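Malic enzyme (PDB 3NV9) probably catalyses the oxidative decarboxylation of malate to pyruvate with NAD or NADP as acceptor, as malic enzymes do, and works as a deeply entangled dimer. Local coordinates at residues Tyr32-Glu37 against Leu477-Asn482; Val95-Thr100 against Gly115-Lys120; Met222-Ile225 against Ser230-Thr233; Val323-Cys326 against Pro331-Tyr334. All coordinates share one frame; numbering follows the deposited sequence.

Starting from the N terminus, helix 21-43 enters contact 1 first, but that contact closes only when helix 470-485 arrives, so its loop spans nearly the whole chain and the other three contacts nest within it. Contact 2 closes a short loop between strand 92-97 and helix 114-128 in the N-terminal domain. Contacts 3 and 4 then follow in series, each closed across only four intervening residues and each joining a strand of the six-stranded sheet of the NAD-binding domain to what follows it; their centres lie about 13 Å apart. None crosses another. Contact 1 thus joins helices near the two ends of the chain, and contacts 1 and 2 both touch the second subunit.

Contact 1: Tyr32-Glu37 against Leu477-Asn482; sequences YKELAE and LAYAIN. With SO4 (sulfate ion), chain D.
The carboxylate of Glu34 lies nearly flat over one face of the Tyr479 ring, and this pair carries nearly all of the contact between 32-37 and 477-482. Glu34 CG makes a CH-pi approach 3.7 Å from the centroid of the Tyr479 ring, 15° off its normal. The chain bends at chi2 (70°), which folds the carboxylate back over the ring, with Glu34 CD 3.5 Å above the plane of the Tyr479 ring near its centre and the two planes only 15° apart. Tyr479 swings out from its helix to meet it, CG anti to the backbone N.

The polar contacts gather over the hydroxyl end of the ring. Glu34 OE1 sits 3.2 Å from Tyr479 CZ, and its salt bridge goes to Arg71 of the second subunit, which also donates to Tyr479 OH and pairs with Glu37. One guanidinium thus grips both members of the stack and probably stabilises the carboxylate's negative charge.

On the same helix, Lys33 NZ donates to O1 of a sulfate at 2.6 Å; Gln30 of that helix and Arg71 of the second subunit are also hydrogen-bonded to this ion, which probably came from the crystallisation liquor.

The contact joins helix 21-43 near the N terminus to the C-terminal helix 470-485, with Leu35 packing on Leu473 and Cys476, and Leu477 reaching helix 11-14.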
loop_
_atom_site.group_PDB
_atom_site.type_symbol
_atom_site.label_atom_id
_atom_site.label_comp_id
_atom_site.label_asym_id
_atom_site.label_seq_id
_atom_site.Cartn_x
_atom_site.Cartn_y
_atom_site.Cartn_z
ATOM N N TYR A 32 9.708 26.203 4.961
ATOM C CA TYR A 32 8.957 24.978 4.844
ATOM C C TYR A 32 9.344 24.143 3.652
ATOM O O TYR A 32 9.394 22.924 3.771
ATOM C CB TYR A 32 7.463 25.211 4.903
ATOM C CG TYR A 32 6.994 25.507 6.317
ATOM C CD1 TYR A 32 7.177 24.575 7.352
ATOM C CD2 TYR A 32 6.385 26.713 6.628
ATOM C CE1 TYR A 32 6.776 24.852 8.632
ATOM C CE2 TYR A 32 5.977 26.988 7.918
ATOM C CZ TYR A 32 6.163 26.068 8.897
ATOM O OH TYR A 32 5.738 26.370 10.166
ATOM N N LYS A 33 9.660 24.749 2.509
ATOM C CA LYS A 33 10.223 23.917 1.438
ATOM C C LYS A 33 11.552 23.286 1.860
ATOM O O LYS A 33 11.759 22.106 1.658
ATOM C CB LYS A 33 10.413 24.695 0.130
ATOM C CG LYS A 33 9.116 25.218 -0.564
ATOM C CD LYS A 33 9.441 26.275 -1.680
ATOM C CE LYS A 33 8.250 26.338 -2.708
ATOM N NZ LYS A 33 8.334 27.494 -3.723
ATOM N N GLU A 34 12.471 24.060 2.436
ATOM C CA GLU A 34 13.772 23.485 2.791
ATOM C C GLU A 34 13.673 22.426 3.909
ATOM O O GLU A 34 14.381 21.411 3.881
ATOM C CB GLU A 34 14.686 24.621 3.186
ATOM C CG GLU A 34 16.089 24.197 3.528
ATOM C CD GLU A 34 16.917 23.729 2.331
ATOM O OE1 GLU A 34 16.502 23.838 1.149
ATOM O OE2 GLU A 34 18.019 23.223 2.607
ATOM N N LEU A 35 12.795 22.663 4.891
ATOM C CA LEU A 35 12.496 21.663 5.919
ATOM C C LEU A 35 11.819 20.471 5.283
ATOM O O LEU A 35 12.123 19.356 5.658
ATOM C CB LEU A 35 11.567 22.189 7.009
ATOM C CG LEU A 35 11.279 21.239 8.185
ATOM C CD1 LEU A 35 12.673 20.887 8.813
ATOM C CD2 LEU A 35 10.394 21.918 9.256
ATOM N N ALA A 36 10.888 20.670 4.353
ATOM C CA ALA A 36 10.350 19.484 3.664
ATOM C C ALA A 36 11.465 18.582 3.098
ATOM O O ALA A 36 11.477 17.349 3.320
ATOM C CB ALA A 36 9.428 19.867 2.611
ATOM N N GLU A 37 12.405 19.189 2.373
ATOM C CA GLU A 37 13.522 18.424 1.807
ATOM C C GLU A 37 14.306 17.611 2.858
ATOM O O GLU A 37 14.576 16.436 2.672
ATOM C CB GLU A 37 14.480 19.384 1.081
ATOM C CG GLU A 37 15.690 18.714 0.480
ATOM C CD GLU A 37 16.397 19.635 -0.538
ATOM O OE1 GLU A 37 15.726 20.110 -1.469
ATOM O OE2 GLU A 37 17.610 19.925 -0.401
ATOM N N LEU A 477 16.169 27.399 9.221
ATOM C CA LEU A 477 15.803 28.789 9.550
ATOM C C LEU A 477 16.760 29.800 8.882
ATOM O O LEU A 477 16.339 30.589 8.030
ATOM C CB LEU A 477 15.699 28.982 11.065
ATOM C CG LEU A 477 15.127 30.332 11.519
ATOM C CD1 LEU A 477 13.872 30.678 10.798
ATOM C CD2 LEU A 477 14.903 30.380 13.013
ATOM N N ALA A 478 18.044 29.716 9.224
ATOM C CA ALA A 478 19.102 30.497 8.598
ATOM C C ALA A 478 18.980 30.496 7.064
ATOM O O ALA A 478 19.074 31.527 6.420
ATOM C CB ALA A 478 20.502 29.947 9.041
ATOM N N TYR A 479 18.756 29.328 6.487
ATOM C CA TYR A 479 18.603 29.197 5.050
ATOM C C TYR A 479 17.482 30.108 4.569
ATOM O O TYR A 479 17.637 30.866 3.576
ATOM C CB TYR A 479 18.268 27.747 4.749
ATOM C CG TYR A 479 17.892 27.455 3.340
ATOM C CD1 TYR A 479 16.567 27.681 2.890
ATOM C CD2 TYR A 479 18.857 26.974 2.429
ATOM C CE1 TYR A 479 16.195 27.425 1.570
ATOM C CE2 TYR A 479 18.493 26.715 1.066
ATOM C CZ TYR A 479 17.154 26.933 0.662
ATOM O OH TYR A 479 16.769 26.647 -0.625
ATOM N N ALA A 480 16.353 30.051 5.288
ATOM C CA ALA A 480 15.173 30.774 4.842
ATOM C C ALA A 480 15.452 32.263 4.925
ATOM O O ALA A 480 15.152 32.991 3.974
ATOM C CB ALA A 480 13.927 30.399 5.635
ATOM N N ILE A 481 16.041 32.687 6.049
ATOM C CA ILE A 481 16.361 34.084 6.301
ATOM C C ILE A 481 17.337 34.543 5.256
ATOM O O ILE A 481 17.095 35.546 4.582
ATOM C CB ILE A 481 16.913 34.277 7.697
ATOM C CG1 ILE A 481 15.746 34.182 8.679
ATOM C CG2 ILE A 481 17.701 35.616 7.819
ATOM C CD1 ILE A 481 16.135 33.953 10.056
ATOM N N ASN A 482 18.395 33.762 5.059
ATOM C CA ASN A 482 19.400 34.065 4.026
ATOM C C ASN A 482 18.842 34.252 2.616
ATOM O O ASN A 482 19.205 35.188 1.915
ATOM C CB ASN A 482 20.563 33.065 4.040
ATOM C CG ASN A 482 21.532 33.294 2.872
ATOM O OD1 ASN A 482 21.229 32.917 1.711
ATOM N ND2 ASN A 482 22.672 33.974 3.151
HETATM S S SO4 D . 11.863 26.342 -4.685
HETATM O O1 SO4 D . 10.695 27.182 -4.821
HETATM O O2 SO4 D . 11.350 25.012 -4.274
HETATM O O3 SO4 D . 12.575 26.187 -5.954
HETATM O O4 SO4 D . 12.771 26.944 -3.709
#

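Contact 2: Val95-Thr100 against Gly115-Lys120; sequences VVSDST and GVMEGK
A beta-alpha-beta unit made of strand 92-97, helix 114-128 and strand 131-136 provides this contact, in which the helix packs on the parallel four-stranded sheet of the N-terminal domain. Val95 and Met117 meet at its centre, their alpha carbons 6.1 Å apart. The short strand and helix segments run nearly antiparallel, at 161° with axes 9.0 Å apart, as expected when a crossover helix returns the chain to the start of the next strand.

Met117 does most of the work. Bent at chi2 and chi3, its side chain crosses that of Val95 obliquely, SD of Met117 lying 3.7 Å from Val95 CG1, and the terminal methyl CE reaches Ser97. Val95 turns CG1 toward the helix, where it also touches Lys120 CB at 4.0 Å. Beyond CB the lysine leads away from the strand, and its NZ is hydrogen-bonded to Tyr65 OH of the second subunit. Met117 also touches Pro134 and Cys136 of the neighbouring strand 131-136, which places it across two strands of the sheet.

At the strand's end the chain turns sharply. Ser97 OG, set anti to its own amide nitrogen (chi1 -174°), bonds with Glu168 O and lies 3.7 Å from Met117 CE. Ser97 OG also accepts from Ser99 N at 3.0 Å, with an N-H...O angle of 155°, closing an ST turn.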
loop_
_atom_site.group_PDB
_atom_site.type_symbol
_atom_site.label_atom_id
_atom_site.label_comp_id
_atom_site.label_asym_id
_atom_site.label_seq_id
_atom_site.Cartn_x
_atom_site.Cartn_y
_atom_site.Cartn_z
ATOM N N VAL A 95 -4.574 6.055 -2.686
ATOM C CA VAL A 95 -4.491 7.460 -3.059
ATOM C C VAL A 95 -3.899 7.389 -4.454
ATOM O O VAL A 95 -2.686 7.226 -4.595
ATOM C CB VAL A 95 -3.540 8.270 -2.077
ATOM C CG1 VAL A 95 -3.534 9.788 -2.323
ATOM C CG2 VAL A 95 -3.988 8.061 -0.599
ATOM N N VAL A 96 -4.762 7.446 -5.456
ATOM C CA VAL A 96 -4.427 7.185 -6.853
ATOM C C VAL A 96 -4.232 8.518 -7.562
ATOM O O VAL A 96 -5.079 9.403 -7.499
ATOM C CB VAL A 96 -5.525 6.288 -7.560
ATOM C CG1 VAL A 96 -5.223 6.073 -9.078
ATOM C CG2 VAL A 96 -5.600 4.955 -6.871
ATOM N N SER A 97 -3.057 8.680 -8.151
ATOM C CA SER A 97 -2.745 9.886 -8.923
ATOM C C SER A 97 -1.872 9.524 -10.112
ATOM O O SER A 97 -1.125 8.557 -10.033
ATOM C CB SER A 97 -1.997 10.880 -8.093
ATOM O OG SER A 97 -1.829 12.094 -8.828
ATOM N N ASP A 98 -1.986 10.278 -11.201
ATOM C CA ASP A 98 -1.073 10.128 -12.313
ATOM C C ASP A 98 -0.026 11.227 -12.329
ATOM O O ASP A 98 0.780 11.333 -13.264
ATOM C CB ASP A 98 -1.834 9.944 -13.660
ATOM C CG ASP A 98 -2.568 11.208 -14.157
ATOM O OD1 ASP A 98 -3.109 11.098 -15.291
ATOM O OD2 ASP A 98 -2.595 12.282 -13.508
ATOM N N SER A 99 -0.056 12.010 -11.241
ATOM C CA SER A 99 0.848 13.115 -10.913
ATOM C C SER A 99 0.886 14.210 -11.962
ATOM O O SER A 99 1.904 14.819 -12.208
ATOM C CB SER A 99 2.258 12.622 -10.593
ATOM O OG SER A 99 2.177 11.568 -9.704
ATOM N N THR A 100 -0.274 14.482 -12.496
ATOM C CA THR A 100 -0.458 15.338 -13.625
ATOM C C THR A 100 -0.926 16.753 -13.156
ATOM O O THR A 100 -0.657 17.727 -13.815
ATOM C CB THR A 100 -1.443 14.557 -14.544
ATOM O OG1 THR A 100 -0.905 14.357 -15.842
ATOM C CG2 THR A 100 -2.806 15.017 -14.525
ATOM N N GLY A 115 5.393 12.546 -2.850
ATOM C CA GLY A 115 5.497 13.401 -1.674
ATOM C C GLY A 115 4.120 13.766 -1.221
ATOM O O GLY A 115 3.765 13.591 -0.043
ATOM N N VAL A 116 3.297 14.239 -2.147
ATOM C CA VAL A 116 1.940 14.706 -1.806
ATOM C C VAL A 116 1.021 13.525 -1.455
ATOM O O VAL A 116 0.239 13.605 -0.496
ATOM C CB VAL A 116 1.356 15.538 -2.963
ATOM C CG1 VAL A 116 -0.177 15.774 -2.805
ATOM C CG2 VAL A 116 2.116 16.881 -3.081
ATOM N N MET A 117 1.112 12.414 -2.195
ATOM C CA MET A 117 0.191 11.279 -1.934
ATOM C C MET A 117 0.567 10.547 -0.658
ATOM O O MET A 117 -0.295 10.009 0.022
ATOM C CB MET A 117 0.110 10.281 -3.120
ATOM C CG MET A 117 -0.115 10.925 -4.488
ATOM S SD MET A 117 -1.543 12.018 -4.480
ATOM C CE MET A 117 -0.935 13.371 -5.482
ATOM N N GLU A 118 1.856 10.534 -0.331
ATOM C CA GLU A 118 2.280 10.026 0.991
ATOM C C GLU A 118 1.816 10.924 2.178
ATOM O O GLU A 118 1.467 10.436 3.229
ATOM C CB GLU A 118 3.805 9.767 1.018
ATOM C CG GLU A 118 4.137 8.777 2.051
ATOM C CD GLU A 118 5.595 8.447 2.164
ATOM O OE1 GLU A 118 5.988 7.809 3.190
ATOM O OE2 GLU A 118 6.344 8.833 1.261
ATOM N N GLY A 119 1.829 12.246 1.998
ATOM C CA GLY A 119 1.319 13.167 3.015
ATOM C C GLY A 119 -0.171 12.958 3.189
ATOM O O GLY A 119 -0.659 12.977 4.305
ATOM N N LYS A 120 -0.894 12.732 2.093
ATOM C CA LYS A 120 -2.350 12.402 2.178
ATOM C C LYS A 120 -2.545 11.095 2.954
ATOM O O LYS A 120 -3.420 11.008 3.784
ATOM C CB LYS A 120 -3.034 12.218 0.785
ATOM C CG LYS A 120 -2.986 13.393 -0.192
ATOM C CD LYS A 120 -4.017 14.452 0.155
ATOM C CE LYS A 120 -3.968 15.536 -0.957
ATOM N NZ LYS A 120 -5.016 16.636 -0.697
#

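Contact 3: Met222-Ile225 against Ser230-Thr233; sequences MVFI and SNTT
Strand 222-225 faces the first turn of helix 229-240, with the CA atoms of Phe224 and Asn231 7.0 Å apart as the nearest pair. Asn231 bridges the gap: its side chain points at the strand and sets Asn231 ND2 3.0 Å from Ile225 O, yet the angle is too poor for a hydrogen bond. That amide nitrogen instead donates to Gly226 O, just past the strand, and more weakly to Ile299 O on strand 297-300, while Ile225 O is taken by Ser300 OG. This is the opening beta-alpha-beta unit of the Rossmann-type NAD-binding domain, in which strand 222-225 passes through a tight glycine-containing turn into helix 229-240 and on to strand 248-252. In such domains this turn usually approaches the dinucleotide. Phe224 touches the helix with CB and CD2. With CG anti to its carbonyl carbon (chi1 -65°), Phe224 brings CB 3.9 Å from Asn231 ND2 and CD2 4.2 Å from Asn231 O, which approaches the ring obliquely. The ring also touches Ile248 and Ile299, on the strands that flank 222-225. Asn231 turns its amide toward the strand with chi1 at -114°, away from the staggered positions; its OD1 is buried with no partner in the model.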
loop_
_atom_site.group_PDB
_atom_site.type_symbol
_atom_site.label_atom_id
_atom_site.label_comp_id
_atom_site.label_asym_id
_atom_site.label_seq_id
_atom_site.Cartn_x
_atom_site.Cartn_y
_atom_site.Cartn_z
ATOM N N MET A 222 -21.021 36.282 -5.579
ATOM C CA MET A 222 -19.797 35.497 -5.498
ATOM C C MET A 222 -19.074 35.413 -6.847
ATOM O O MET A 222 -19.699 35.019 -7.846
ATOM C CB MET A 222 -20.142 34.113 -4.978
ATOM C CG MET A 222 -20.788 34.171 -3.590
ATOM S SD MET A 222 -21.030 32.494 -3.060
ATOM C CE MET A 222 -22.179 32.733 -1.659
ATOM N N VAL A 223 -17.785 35.798 -6.867
ATOM C CA VAL A 223 -16.926 35.649 -8.060
ATOM C C VAL A 223 -15.885 34.496 -7.910
ATOM O O VAL A 223 -15.061 34.534 -6.997
ATOM C CB VAL A 223 -16.154 36.938 -8.377
ATOM C CG1 VAL A 223 -15.269 36.767 -9.671
ATOM C CG2 VAL A 223 -17.108 38.121 -8.510
ATOM N N PHE A 224 -15.915 33.519 -8.824
ATOM C CA PHE A 224 -14.972 32.424 -8.852
ATOM C C PHE A 224 -13.859 32.572 -9.913
ATOM O O PHE A 224 -14.158 32.617 -11.096
ATOM C CB PHE A 224 -15.708 31.119 -9.067
ATOM C CG PHE A 224 -16.622 30.754 -7.931
ATOM C CD1 PHE A 224 -17.868 31.376 -7.790
ATOM C CD2 PHE A 224 -16.266 29.749 -7.022
ATOM C CE1 PHE A 224 -18.756 31.010 -6.720
ATOM C CE2 PHE A 224 -17.135 29.360 -5.963
ATOM C CZ PHE A 224 -18.371 30.010 -5.791
ATOM N N ILE A 225 -12.600 32.696 -9.476
ATOM C CA ILE A 225 -11.462 32.878 -10.403
ATOM C C ILE A 225 -10.870 31.495 -10.672
ATOM O O ILE A 225 -10.224 30.886 -9.766
ATOM C CB ILE A 225 -10.323 33.781 -9.854
ATOM C CG1 ILE A 225 -10.838 35.071 -9.188
ATOM C CG2 ILE A 225 -9.215 34.040 -10.925
ATOM C CD1 ILE A 225 -11.526 36.022 -10.047
ATOM N N SER A 230 -11.517 21.733 -8.944
ATOM C CA SER A 230 -11.865 22.230 -7.572
ATOM C C SER A 230 -12.910 23.343 -7.571
ATOM O O SER A 230 -13.931 23.220 -6.921
ATOM C CB SER A 230 -10.644 22.685 -6.780
ATOM O OG SER A 230 -9.783 21.571 -6.589
ATOM N N ASN A 231 -12.628 24.424 -8.282
ATOM C CA ASN A 231 -13.516 25.564 -8.308
ATOM C C ASN A 231 -14.938 25.258 -8.796
ATOM O O ASN A 231 -15.938 25.762 -8.229
ATOM C CB ASN A 231 -12.890 26.706 -9.094
ATOM C CG ASN A 231 -12.586 27.897 -8.222
ATOM O OD1 ASN A 231 -12.549 27.783 -6.999
ATOM N ND2 ASN A 231 -12.416 29.063 -8.837
ATOM N N THR A 232 -14.997 24.446 -9.842
ATOM C CA THR A 232 -16.215 23.940 -10.449
ATOM C C THR A 232 -17.068 23.240 -9.388
ATOM O O THR A 232 -18.288 23.468 -9.300
ATOM C CB THR A 232 -15.832 22.946 -11.612
ATOM O OG1 THR A 232 -15.699 23.659 -12.834
ATOM C CG2 THR A 232 -16.833 21.886 -11.838
ATOM N N THR A 233 -16.434 22.377 -8.591
ATOM C CA THR A 233 -17.151 21.602 -7.584
ATOM C C THR A 233 -17.528 22.490 -6.412
ATOM O O THR A 233 -18.581 22.278 -5.820
ATOM C CB THR A 233 -16.374 20.381 -7.127
ATOM O OG1 THR A 233 -15.793 19.734 -8.270
ATOM C CG2 THR A 233 -17.281 19.401 -6.384
#

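Contact 4: Val323-Cys326 against Pro331-Tyr334; sequences VFCC and PEIY
Cys325, the last residue of strand 322-325, meets three consecutive residues of the loop that follows it: Pro331, Glu332 and Ile333. The tight part is around its CB and carbonyl. Pro331 CB comes to 3.2 Å from Cys325 O, and Glu332 OE1 lies 3.4 Å from Cys325 CB and 3.1 Å from Cys325 C. Glu332 gets there by bending at chi2 (90°), which curls the carboxylate back against the strand end. Less close is an ordinary apolar contact: Cys325 SG, set beside its backbone N (chi1 -73°), rests 3.9 Å from Ile333 CG2. Tyr334, partly exposed at the N-cap of helix 335-340, starts away from the strand.

This strand-end turn belongs to the NAD-binding domain, in the next-to-outermost strand of the sheet, beside the outermost strand 345-348. Pro331 also touches Thr348, one of the residues of the bound sodium ion's site.

Although Glu332 OE1 is 3.2 Å from Cys326 N, the angle is poor, and the bond goes to Ala327 N instead. OE2 accepts from Ser302 N and is also hydrogen-bonded to Ser300 OG. The buried carboxylate therefore ties the ends of two neighbouring strands together through the amides of Ala327 and Ser302 and the Ser300 hydroxyl, an environment that would probably favour its ionised form.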
loop_
_atom_site.group_PDB
_atom_site.type_symbol
_atom_site.label_atom_id
_atom_site.label_comp_id
_atom_site.label_asym_id
_atom_site.label_seq_id
_atom_site.Cartn_x
_atom_site.Cartn_y
_atom_site.Cartn_z
ATOM N N VAL A 323 -12.274 36.591 0.987
ATOM C CA VAL A 323 -11.408 36.195 -0.124
ATOM C C VAL A 323 -10.739 34.845 0.138
ATOM O O VAL A 323 -9.979 34.742 1.073
ATOM C CB VAL A 323 -10.303 37.235 -0.326
ATOM C CG1 VAL A 323 -9.364 36.836 -1.436
ATOM C CG2 VAL A 323 -10.928 38.701 -0.545
ATOM N N PHE A 324 -11.022 33.816 -0.681
ATOM C CA PHE A 324 -10.272 32.555 -0.584
ATOM C C PHE A 324 -9.262 32.435 -1.721
ATOM O O PHE A 324 -9.627 32.408 -2.875
ATOM C CB PHE A 324 -11.210 31.344 -0.542
ATOM C CG PHE A 324 -12.135 31.306 0.668
ATOM C CD1 PHE A 324 -11.982 32.202 1.749
ATOM C CD2 PHE A 324 -13.132 30.322 0.755
ATOM C CE1 PHE A 324 -12.843 32.112 2.858
ATOM C CE2 PHE A 324 -13.991 30.231 1.857
ATOM C CZ PHE A 324 -13.864 31.141 2.901
ATOM N N CYS A 325 -7.982 32.366 -1.372
ATOM C CA CYS A 325 -6.893 32.213 -2.346
ATOM C C CYS A 325 -6.148 30.918 -2.025
ATOM O O CYS A 325 -5.184 30.926 -1.257
ATOM C CB CYS A 325 -5.925 33.370 -2.194
ATOM S SG CYS A 325 -6.562 34.898 -2.802
ATOM N N CYS A 326 -6.564 29.810 -2.617
ATOM C CA CYS A 326 -6.102 28.523 -2.089
ATOM C C CYS A 326 -5.002 27.811 -2.931
ATOM O O CYS A 326 -4.646 26.676 -2.679
ATOM C CB CYS A 326 -7.331 27.644 -1.753
ATOM S SG CYS A 326 -8.320 28.447 -0.366
ATOM N N PRO A 331 -0.196 31.016 -2.407
ATOM C CA PRO A 331 -1.521 31.487 -2.859
ATOM C C PRO A 331 -1.495 32.654 -3.866
ATOM O O PRO A 331 -0.502 33.372 -4.006
ATOM C CB PRO A 331 -2.151 32.011 -1.593
ATOM C CG PRO A 331 -0.966 32.520 -0.825
ATOM C CD PRO A 331 0.074 31.443 -1.036
ATOM N N GLU A 332 -2.613 32.851 -4.530
ATOM C CA GLU A 332 -2.718 33.856 -5.572
ATOM C C GLU A 332 -2.298 35.250 -5.093
ATOM O O GLU A 332 -1.817 36.054 -5.878
ATOM C CB GLU A 332 -4.151 33.854 -6.097
ATOM C CG GLU A 332 -4.487 32.583 -6.844
ATOM C CD GLU A 332 -5.061 31.467 -5.953
ATOM O OE1 GLU A 332 -4.728 31.361 -4.729
ATOM O OE2 GLU A 332 -5.825 30.650 -6.523
ATOM N N ILE A 333 -2.515 35.528 -3.822
ATOM C CA ILE A 333 -2.098 36.751 -3.215
ATOM C C ILE A 333 -1.880 36.389 -1.751
ATOM O O ILE A 333 -2.573 35.531 -1.231
ATOM C CB ILE A 333 -3.148 37.925 -3.385
ATOM C CG1 ILE A 333 -2.434 39.271 -3.351
ATOM C CG2 ILE A 333 -4.208 37.908 -2.260
ATOM C CD1 ILE A 333 -3.371 40.513 -3.312
ATOM N N TYR A 334 -0.913 37.001 -1.078
ATOM C CA TYR A 334 -0.698 36.640 0.324
ATOM C C TYR A 334 -1.714 37.358 1.219
ATOM O O TYR A 334 -2.182 38.437 0.882
ATOM C CB TYR A 334 0.735 36.958 0.810
ATOM C CG TYR A 334 1.832 36.003 0.350
ATOM C CD1 TYR A 334 2.807 36.427 -0.577
ATOM C CD2 TYR A 334 1.933 34.690 0.879
ATOM C CE1 TYR A 334 3.840 35.597 -0.981
ATOM C CE2 TYR A 334 2.974 33.814 0.488
ATOM C CZ TYR A 334 3.921 34.294 -0.445
ATOM O OH TYR A 334 4.958 33.505 -0.825
#